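Local coordinates for protein beta-xylosidase (Uncultured organism, PDB 4MLG) that probably removes xylose units from the non-reducing ends of xylo-oligosaccharides as a beta-propeller glycoside hydrolase of family 43, at residues Y6-D11 with H52-D57; H19-K24 with G93-Y98; V185-E190 with N253-F258. One frame throughout, in Å; residues are numbered along the deposited sequence.

Contact 1 of 3, residues Y6-D11 with H52-D57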
loop_
_atom_site.group_PDB
_atom_site.type_symbol
_atom_site.label_atom_id
_atom_site.label_comp_id
_atom_site.label_asym_id
_atom_site.label_seq_id
_atom_site.Cartn_x
_atom_site.Cartn_y
_atom_site.Cartn_z
ATOM N N TYR A 6 -31.241 10.847 20.620
ATOM C CA TYR A 6 -29.797 11.043 20.674
ATOM C C TYR A 6 -29.214 10.280 21.859
ATOM O O TYR A 6 -29.698 10.403 22.985
ATOM C CB TYR A 6 -29.454 12.531 20.767
ATOM C CG TYR A 6 -29.662 13.288 19.473
ATOM C CD1 TYR A 6 -28.655 13.357 18.520
ATOM C CD2 TYR A 6 -30.863 13.931 19.204
ATOM C CE1 TYR A 6 -28.837 14.045 17.335
ATOM C CE2 TYR A 6 -31.056 14.623 18.020
ATOM C CZ TYR A 6 -30.038 14.676 17.090
ATOM O OH TYR A 6 -30.219 15.361 15.910
ATOM N N LEU A 7 -28.174 9.493 21.602
ATOM C CA LEU A 7 -27.633 8.590 22.613
ATOM C C LEU A 7 -26.464 9.183 23.399
ATOM O O LEU A 7 -26.402 9.048 24.620
ATOM C CB LEU A 7 -27.220 7.266 21.969
ATOM C CG LEU A 7 -28.331 6.542 21.208
ATOM C CD1 LEU A 7 -27.802 5.279 20.553
ATOM C CD2 LEU A 7 -29.484 6.221 22.144
ATOM N N VAL A 8 -25.537 9.827 22.699
ATOM C CA VAL A 8 -24.373 10.422 23.352
ATOM C C VAL A 8 -24.309 11.928 23.111
ATOM O O VAL A 8 -23.754 12.381 22.110
ATOM C CB VAL A 8 -23.060 9.771 22.881
ATOM C CG1 VAL A 8 -21.882 10.327 23.670
ATOM C CG2 VAL A 8 -23.135 8.261 23.032
ATOM N N PRO A 9 -24.889 12.709 24.036
ATOM C CA PRO A 9 -24.935 14.173 23.942
ATOM C C PRO A 9 -23.616 14.830 24.345
ATOM O O PRO A 9 -23.331 15.945 23.910
ATOM C CB PRO A 9 -26.031 14.556 24.949
ATOM C CG PRO A 9 -26.723 13.268 25.314
ATOM C CD PRO A 9 -25.682 12.214 25.170
ATOM N N GLY A 10 -22.827 14.143 25.166
ATOM C CA GLY A 10 -21.601 14.708 25.702
ATOM C C GLY A 10 -20.448 14.806 24.720
ATOM O O GLY A 10 -19.571 15.659 24.868
ATOM N N ASP A 11 -20.441 13.935 23.716
ATOM C CA ASP A 11 -19.350 13.902 22.747
ATOM C C ASP A 11 -19.884 13.739 21.327
ATOM O O ASP A 11 -21.076 13.512 21.127
ATOM C CB ASP A 11 -18.382 12.764 23.081
ATOM C CG ASP A 11 -16.936 13.118 22.785
ATOM O OD1 ASP A 11 -16.696 13.954 21.889
ATOM O OD2 ASP A 11 -16.040 12.562 23.454
ATOM N N HIS A 52 -14.366 4.735 20.674
ATOM C CA HIS A 52 -15.070 4.457 21.919
ATOM C C HIS A 52 -16.045 3.305 21.685
ATOM O O HIS A 52 -16.329 2.949 20.541
ATOM C CB HIS A 52 -15.829 5.694 22.407
ATOM C CG HIS A 52 -14.951 6.750 23.004
ATOM N ND1 HIS A 52 -14.977 7.068 24.346
ATOM C CD2 HIS A 52 -14.029 7.568 22.443
ATOM C CE1 HIS A 52 -14.107 8.033 24.585
ATOM N NE2 HIS A 52 -13.519 8.354 23.447
ATOM N N VAL A 53 -16.549 2.720 22.766
ATOM C CA VAL A 53 -17.540 1.652 22.663
ATOM C C VAL A 53 -18.714 1.899 23.604
ATOM O O VAL A 53 -18.538 2.004 24.817
ATOM C CB VAL A 53 -16.928 0.266 22.960
ATOM C CG1 VAL A 53 -18.019 -0.787 23.076
ATOM C CG2 VAL A 53 -15.931 -0.121 21.881
ATOM N N PHE A 54 -19.913 1.993 23.038
ATOM C CA PHE A 54 -21.114 2.228 23.830
ATOM C C PHE A 54 -22.011 0.994 23.856
ATOM O O PHE A 54 -22.070 0.237 22.886
ATOM C CB PHE A 54 -21.887 3.432 23.290
ATOM C CG PHE A 54 -21.088 4.705 23.266
ATOM C CD1 PHE A 54 -20.973 5.489 24.403
ATOM C CD2 PHE A 54 -20.455 5.120 22.106
ATOM C CE1 PHE A 54 -20.240 6.660 24.384
ATOM C CE2 PHE A 54 -19.720 6.289 22.082
ATOM C CZ PHE A 54 -19.613 7.061 23.222
ATOM N N SER A 55 -22.706 0.793 24.972
ATOM C CA SER A 55 -23.608 -0.345 25.114
ATOM C C SER A 55 -24.917 0.059 25.786
ATOM O O SER A 55 -24.940 0.947 26.637
ATOM C CB SER A 55 -22.937 -1.471 25.903
ATOM O OG SER A 55 -22.572 -1.036 27.201
ATOM N N MET A 56 -26.006 -0.597 25.393
ATOM C CA MET A 56 -27.319 -0.308 25.956
ATOM C C MET A 56 -28.039 -1.591 26.351
ATOM O O MET A 56 -27.710 -2.673 25.866
ATOM C CB MET A 56 -28.176 0.466 24.951
ATOM C CG MET A 56 -27.486 1.661 24.320
ATOM S SD MET A 56 -28.547 2.537 23.158
ATOM C CE MET A 56 -29.804 3.168 24.267
ATOM N N ASP A 57 -29.023 -1.462 27.235
ATOM C CA ASP A 57 -29.888 -2.579 27.593
ATOM C C ASP A 57 -31.277 -2.353 27.009
ATOM O O ASP A 57 -32.006 -3.301 26.721
ATOM C CB ASP A 57 -29.967 -2.741 29.112
ATOM C CG ASP A 57 -28.755 -3.447 29.686
ATOM O OD1 ASP A 57 -28.258 -4.393 29.039
ATOM O OD2 ASP A 57 -28.299 -3.060 30.783
#

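Contact 2 of 3, residues H19-K24 with G93-Y98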
loop_
_atom_site.group_PDB
_atom_site.type_symbol
_atom_site.label_atom_id
_atom_site.label_comp_id
_atom_site.label_asym_id
_atom_site.label_seq_id
_atom_site.Cartn_x
_atom_site.Cartn_y
_atom_site.Cartn_z
ATOM N N HIS A 19 -24.366 -3.861 17.069
ATOM C CA HIS A 19 -24.406 -5.316 17.104
ATOM C C HIS A 19 -25.007 -5.779 18.422
ATOM O O HIS A 19 -24.963 -5.058 19.420
ATOM C CB HIS A 19 -23.001 -5.900 16.954
ATOM C CG HIS A 19 -22.386 -5.664 15.610
ATOM N ND1 HIS A 19 -22.325 -6.639 14.639
ATOM C CD2 HIS A 19 -21.803 -4.565 15.078
ATOM C CE1 HIS A 19 -21.732 -6.150 13.564
ATOM N NE2 HIS A 19 -21.405 -4.893 13.805
ATOM N N VAL A 20 -25.564 -6.985 18.425
ATOM C CA VAL A 20 -26.139 -7.550 19.637
ATOM C C VAL A 20 -25.244 -8.643 20.210
ATOM O O VAL A 20 -25.133 -9.733 19.646
ATOM C CB VAL A 20 -27.545 -8.121 19.385
ATOM C CG1 VAL A 20 -28.162 -8.590 20.691
ATOM C CG2 VAL A 20 -28.426 -7.075 18.724
ATOM N N PHE A 21 -24.605 -8.340 21.335
ATOM C CA PHE A 21 -23.721 -9.286 22.001
ATOM C C PHE A 21 -24.189 -9.512 23.433
ATOM O O PHE A 21 -24.387 -8.554 24.179
ATOM C CB PHE A 21 -22.285 -8.758 22.004
ATOM C CG PHE A 21 -21.687 -8.612 20.633
ATOM C CD1 PHE A 21 -21.870 -9.595 19.673
ATOM C CD2 PHE A 21 -20.947 -7.488 20.304
ATOM C CE1 PHE A 21 -21.318 -9.462 18.409
ATOM C CE2 PHE A 21 -20.394 -7.349 19.043
ATOM C CZ PHE A 21 -20.579 -8.336 18.095
ATOM N N ASN A 22 -24.362 -10.777 23.807
ATOM C CA ASN A 22 -24.793 -11.143 25.154
ATOM C C ASN A 22 -26.090 -10.455 25.571
ATOM O O ASN A 22 -26.196 -9.940 26.685
ATOM C CB ASN A 22 -23.690 -10.850 26.179
ATOM C CG ASN A 22 -22.426 -11.652 25.925
ATOM O OD1 ASN A 22 -22.482 -12.786 25.450
ATOM N ND2 ASN A 22 -21.277 -11.064 26.244
ATOM N N ASP A 23 -27.062 -10.441 24.660
ATOM C CA ASP A 23 -28.356 -9.787 24.875
ATOM C C ASP A 23 -28.230 -8.291 25.161
ATOM O O ASP A 23 -29.158 -7.664 25.675
ATOM C CB ASP A 23 -29.154 -10.487 25.979
ATOM C CG ASP A 23 -29.460 -11.932 25.645
ATOM O OD1 ASP A 23 -29.315 -12.310 24.462
ATOM O OD2 ASP A 23 -29.848 -12.685 26.560
ATOM N N LYS A 24 -27.074 -7.731 24.822
ATOM C CA LYS A 24 -26.826 -6.303 24.954
ATOM C C LYS A 24 -26.533 -5.724 23.578
ATOM O O LYS A 24 -25.989 -6.410 22.715
ATOM C CB LYS A 24 -25.637 -6.048 25.882
ATOM C CG LYS A 24 -25.969 -6.074 27.363
ATOM C CD LYS A 24 -24.711 -5.908 28.202
ATOM C CE LYS A 24 -25.010 -5.221 29.524
ATOM N NZ LYS A 24 -25.451 -3.812 29.320
ATOM N N GLY A 93 -14.962 -17.277 19.568
ATOM C CA GLY A 93 -14.959 -16.816 20.944
ATOM C C GLY A 93 -14.265 -15.479 21.131
ATOM O O GLY A 93 -14.058 -15.033 22.260
ATOM N N LYS A 94 -13.904 -14.833 20.026
ATOM C CA LYS A 94 -13.231 -13.540 20.090
ATOM C C LYS A 94 -13.923 -12.490 19.225
ATOM O O LYS A 94 -14.709 -12.820 18.338
ATOM C CB LYS A 94 -11.760 -13.678 19.687
ATOM C CG LYS A 94 -10.931 -14.505 20.656
ATOM C CD LYS A 94 -9.482 -14.603 20.206
ATOM C CE LYS A 94 -9.364 -15.328 18.876
ATOM N NZ LYS A 94 -9.889 -16.721 18.947
ATOM N N TYR A 95 -13.625 -11.222 19.494
ATOM C CA TYR A 95 -14.218 -10.118 18.747
ATOM C C TYR A 95 -13.177 -9.437 17.863
ATOM O O TYR A 95 -12.160 -8.942 18.350
ATOM C CB TYR A 95 -14.855 -9.106 19.703
ATOM C CG TYR A 95 -16.022 -9.658 20.496
ATOM C CD1 TYR A 95 -17.333 -9.424 20.095
ATOM C CD2 TYR A 95 -15.814 -10.412 21.643
ATOM C CE1 TYR A 95 -18.403 -9.925 20.818
ATOM C CE2 TYR A 95 -16.875 -10.918 22.370
ATOM C CZ TYR A 95 -18.167 -10.670 21.954
ATOM O OH TYR A 95 -19.224 -11.174 22.679
ATOM N N TYR A 96 -13.438 -9.423 16.560
ATOM C CA TYR A 96 -12.506 -8.853 15.597
ATOM C C TYR A 96 -12.975 -7.488 15.111
ATOM O O TYR A 96 -14.004 -7.376 14.444
ATOM C CB TYR A 96 -12.331 -9.796 14.404
ATOM C CG TYR A 96 -11.720 -11.133 14.765
ATOM C CD1 TYR A 96 -10.347 -11.328 14.705
ATOM C CD2 TYR A 96 -12.516 -12.199 15.166
ATOM C CE1 TYR A 96 -9.783 -12.544 15.033
ATOM C CE2 TYR A 96 -11.960 -13.420 15.497
ATOM C CZ TYR A 96 -10.593 -13.587 15.428
ATOM O OH TYR A 96 -10.029 -14.800 15.755
ATOM N N MET A 97 -12.218 -6.451 15.453
ATOM C CA MET A 97 -12.529 -5.101 14.995
ATOM C C MET A 97 -11.784 -4.780 13.705
ATOM O O MET A 97 -10.560 -4.897 13.641
ATOM C CB MET A 97 -12.182 -4.066 16.065
ATOM C CG MET A 97 -12.318 -2.630 15.588
ATOM S SD MET A 97 -11.913 -1.423 16.862
ATOM C CE MET A 97 -13.183 -1.765 18.076
ATOM N N TYR A 98 -12.524 -4.379 12.678
ATOM C CA TYR A 98 -11.922 -4.028 11.399
ATOM C C TYR A 98 -11.976 -2.523 11.172
ATOM O O TYR A 98 -13.045 -1.953 10.955
ATOM C CB TYR A 98 -12.614 -4.775 10.257
ATOM C CG TYR A 98 -12.407 -6.272 10.304
ATOM C CD1 TYR A 98 -11.417 -6.879 9.546
ATOM C CD2 TYR A 98 -13.196 -7.078 11.117
ATOM C CE1 TYR A 98 -11.224 -8.245 9.585
ATOM C CE2 TYR A 98 -13.009 -8.445 11.163
ATOM C CZ TYR A 98 -12.021 -9.023 10.397
ATOM O OH TYR A 98 -11.830 -10.383 10.441
#

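Contact 3 of 3, residues V185-E190 with N253-F258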
loop_
_atom_site.group_PDB
_atom_site.type_symbol
_atom_site.label_atom_id
_atom_site.label_comp_id
_atom_site.label_asym_id
_atom_site.label_seq_id
_atom_site.Cartn_x
_atom_site.Cartn_y
_atom_site.Cartn_z
ATOM N N VAL A 185 -16.766 -6.892 -2.145
ATOM C CA VAL A 185 -17.094 -7.975 -1.227
ATOM C C VAL A 185 -15.968 -9.008 -1.228
ATOM O O VAL A 185 -15.436 -9.355 -2.283
ATOM C CB VAL A 185 -18.436 -8.648 -1.599
ATOM C CG1 VAL A 185 -18.463 -9.016 -3.077
ATOM C CG2 VAL A 185 -18.691 -9.870 -0.730
ATOM N N VAL A 186 -15.592 -9.479 -0.045
ATOM C CA VAL A 186 -14.547 -10.487 0.068
ATOM C C VAL A 186 -14.797 -11.401 1.268
ATOM O O VAL A 186 -15.220 -10.945 2.332
ATOM C CB VAL A 186 -13.138 -9.841 0.146
ATOM C CG1 VAL A 186 -13.019 -8.938 1.364
ATOM C CG2 VAL A 186 -12.052 -10.909 0.149
ATOM N N ARG A 187 -14.564 -12.696 1.081
ATOM C CA ARG A 187 -14.736 -13.659 2.159
ATOM C C ARG A 187 -13.483 -13.718 3.026
ATOM O O ARG A 187 -12.366 -13.797 2.514
ATOM C CB ARG A 187 -15.068 -15.046 1.603
ATOM C CG ARG A 187 -15.306 -16.106 2.670
ATOM C CD ARG A 187 -15.717 -17.443 2.063
ATOM N NE ARG A 187 -14.689 -17.997 1.186
ATOM C CZ ARG A 187 -13.717 -18.809 1.590
ATOM N NH1 ARG A 187 -13.632 -19.165 2.866
ATOM N NH2 ARG A 187 -12.826 -19.265 0.720
ATOM N N LEU A 188 -13.674 -13.669 4.340
ATOM C CA LEU A 188 -12.566 -13.762 5.280
ATOM C C LEU A 188 -12.303 -15.217 5.650
ATOM O O LEU A 188 -13.237 -16.012 5.766
ATOM C CB LEU A 188 -12.868 -12.954 6.543
ATOM C CG LEU A 188 -12.974 -11.439 6.384
ATOM C CD1 LEU A 188 -13.551 -10.811 7.641
ATOM C CD2 LEU A 188 -11.610 -10.845 6.067
ATOM N N ARG A 189 -11.034 -15.567 5.832
ATOM C CA ARG A 189 -10.685 -16.907 6.287
ATOM C C ARG A 189 -10.976 -17.034 7.781
ATOM O O ARG A 189 -11.265 -16.039 8.446
ATOM C CB ARG A 189 -9.226 -17.240 5.967
ATOM C CG ARG A 189 -8.212 -16.286 6.564
ATOM C CD ARG A 189 -6.790 -16.698 6.206
ATOM N NE ARG A 189 -5.813 -16.162 7.150
ATOM C CZ ARG A 189 -4.499 -16.149 6.946
ATOM N NH1 ARG A 189 -3.994 -16.634 5.820
ATOM N NH2 ARG A 189 -3.691 -15.641 7.867
ATOM N N GLU A 190 -10.896 -18.253 8.303
ATOM C CA GLU A 190 -11.411 -18.551 9.640
ATOM C C GLU A 190 -10.726 -17.804 10.789
ATOM O O GLU A 190 -11.372 -17.463 11.780
ATOM C CB GLU A 190 -11.402 -20.059 9.900
ATOM C CG GLU A 190 -12.320 -20.489 11.036
ATOM C CD GLU A 190 -12.646 -21.969 10.995
ATOM O OE1 GLU A 190 -11.940 -22.716 10.286
ATOM O OE2 GLU A 190 -13.613 -22.384 11.668
ATOM N N ASN A 253 -28.165 -13.764 -1.997
ATOM C CA ASN A 253 -26.890 -14.309 -1.539
ATOM C C ASN A 253 -25.848 -13.207 -1.344
ATOM O O ASN A 253 -25.936 -12.155 -1.975
ATOM C CB ASN A 253 -26.387 -15.380 -2.514
ATOM C CG ASN A 253 -25.868 -14.795 -3.810
ATOM O OD1 ASN A 253 -24.665 -14.601 -3.977
ATOM N ND2 ASN A 253 -26.774 -14.519 -4.741
ATOM N N PRO A 254 -24.861 -13.442 -0.461
ATOM C CA PRO A 254 -23.851 -12.427 -0.132
ATOM C C PRO A 254 -23.026 -11.939 -1.323
ATOM O O PRO A 254 -22.447 -10.854 -1.250
ATOM C CB PRO A 254 -22.944 -13.143 0.881
ATOM C CG PRO A 254 -23.242 -14.601 0.717
ATOM C CD PRO A 254 -24.684 -14.661 0.348
ATOM N N TYR A 255 -22.972 -12.723 -2.395
ATOM C CA TYR A 255 -22.214 -12.338 -3.582
ATOM C C TYR A 255 -23.109 -11.742 -4.663
ATOM O O TYR A 255 -22.843 -10.651 -5.163
ATOM C CB TYR A 255 -21.467 -13.541 -4.162
ATOM C CG TYR A 255 -20.299 -14.021 -3.333
ATOM C CD1 TYR A 255 -19.082 -13.352 -3.360
ATOM C CD2 TYR A 255 -20.404 -15.157 -2.541
ATOM C CE1 TYR A 255 -18.008 -13.792 -2.611
ATOM C CE2 TYR A 255 -19.335 -15.606 -1.791
ATOM C CZ TYR A 255 -18.140 -14.919 -1.828
ATOM O OH TYR A 255 -17.075 -15.362 -1.081
ATOM N N GLY A 256 -24.161 -12.479 -5.014
ATOM C CA GLY A 256 -25.040 -12.145 -6.125
ATOM C C GLY A 256 -25.490 -10.700 -6.179
ATOM O O GLY A 256 -25.614 -10.050 -5.141
ATOM N N PRO A 257 -25.732 -10.192 -7.397
ATOM C CA PRO A 257 -26.096 -8.792 -7.642
ATOM C C PRO A 257 -27.284 -8.345 -6.799
ATOM O O PRO A 257 -28.221 -9.114 -6.593
ATOM C CB PRO A 257 -26.470 -8.789 -9.124
ATOM C CG PRO A 257 -25.670 -9.893 -9.704
ATOM C CD PRO A 257 -25.638 -10.959 -8.650
ATOM N N PHE A 258 -27.227 -7.112 -6.309
ATOM C CA PHE A 258 -28.313 -6.547 -5.520
ATOM C C PHE A 258 -29.098 -5.522 -6.326
ATOM O O PHE A 258 -28.520 -4.627 -6.942
ATOM C CB PHE A 258 -27.774 -5.916 -4.234
ATOM C CG PHE A 258 -27.520 -6.908 -3.137
ATOM C CD1 PHE A 258 -28.365 -6.979 -2.041
ATOM C CD2 PHE A 258 -26.446 -7.778 -3.206
ATOM C CE1 PHE A 258 -28.138 -7.894 -1.032
ATOM C CE2 PHE A 258 -26.213 -8.697 -2.199
ATOM C CZ PHE A 258 -27.062 -8.756 -1.112
#

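Contact 1 of 3, residues Y6-D11 with H52-D57
V8 and F54 meet in a CH-pi contact, their side chains coming from opposite directions. The CG2 methyl of V8 lies over one face of the F54 ring, 3.7 Å from its centroid and only 15° off the ring normal, shifted a little toward the rim. With chi1 at -175°, V8 carries CG1 on the side away from the backbone N, within reach of the ring rim, CG1 being 4.0 Å from F54 CZ. A beta-branched valine suits the place: one methyl covers the face while the other reaches the rim.

The second patch is purely aliphatic and thioether. L7 and M56 cross at about a right angle, and the fork of the leucine straddles the sulfur: M56 SD is 3.9 Å from L7 CD1 and equally far from L7 CD2. A bend at chi3 (66°) turns the end of the methionine so that CE rests 3.7 Å from L7 CD2. The unbranched, flexible methionine chain can bend its methyl against the leucine.

Replacing F54 by an alanine would take away the ring face, and would probably leave the V8 methyls without their partner and a gap beneath the loop.

F54 and M56 share one side of strand 50-56, between strands 24-32 and 64-72, while L7 and V8 also touch L303 of strand 302-308, so the loop after strand 5-6 bridges two sheets.

Contact 2 of 3, residues H19-K24 with G93-Y98
F21 offers the face of its ring to the edge of Y95, a T-shaped pair with centroids 4.8 Å apart and planes at 77°. Y95 CE1 comes down over the middle of the phenylalanine ring, 3.5 Å from F21 CG and nearly as close to the other ring carbons. Beside it, Y95 OH passes 4.0 Å from F21 CB, so the hydroxyl lies off the root of the phenylalanine side chain and the ring edge does most of the touching. The polarised C-H groups of the tyrosine edge suit the electron-rich face below them.

F21 also opens a type I' turn, closed by K24 N to F21 O (2.9 Å) and F21 N to K24 O (2.7 Å). N22 and D23 take the two corners with positive phi, which asparagine and aspartate tolerate better than most residues. N22 ND2 skirts the tyrosine hydroxyl at 4.1 Å from Y95 OH, too far for a bond.

F90 and P118 extend the apolar patch, each touching both rings. The pair joins the hairpin of strands 18-21 and 24-32 to strand 94-102 of another antiparallel sheet, an aromatic contact consistent with neighbouring blades packing in the beta-propeller.

Contact 3 of 3, residues V185-E190 with N253-F258
Y255 sets its hydroxyl against the aliphatic root of R187 and not in a bond with the guanidinium: Y255 OH lies 3.4 Å from R187 CB and 4.0 Å from R187 CD. E197 satisfies that oxygen: its OE2 hydrogen-bonds to it and also takes a weak bond from the R187 backbone N. R187 runs extended through chi1 (-178°) and chi2 and bends first at chi3; the guanidinium, its plane 66° from the ring, has the hydroxyl off its edge without touching it. The charged end makes a long, weak ion pair with E146.

V185 fills the other end with a looser apolar touch, CG2 standing 4.4 Å from Y255 CD1 and 3.9 Å from P254 O. That carbonyl oxygen accepts a hydrogen bond from Y150 OH.

N253 shapes the loop through an Asx turn: Y255 N bonds to N253 OD1 at 3.0 Å from above the carbonyl plane. P254, its ring holding phi at -59°, suits the second position of the turn.

Strand 184-188 runs between 147-151 and 200-205, and the loop leads into strand 258-265 beyond; Y255 reaches back across R200 of the intervening strand, with Y148 meeting its ring at about a right angle.

Overall arrangement
Contacts 1 and 2 adjoin and interleave along the chain: K24 NZ of contact 2 makes a 2.9 Å salt bridge with D57 OD1 of contact 1, and both reach the sheet containing strands 24-32 and 50-56. Their centres are about 17 Å apart. Contact 3 closes later in the sequence, with its centre about 20 Å from that of contact 2, which it touches where Y98 OH packs on L188 CD1; it lies about 31 Å from contact 1, across the chain's centre. The calcium ion, bound by D85 and H274, is about 13 Å from the F21 side chain and 14 Å from that of F54, so contacts 1 and 2 are removed from the metal.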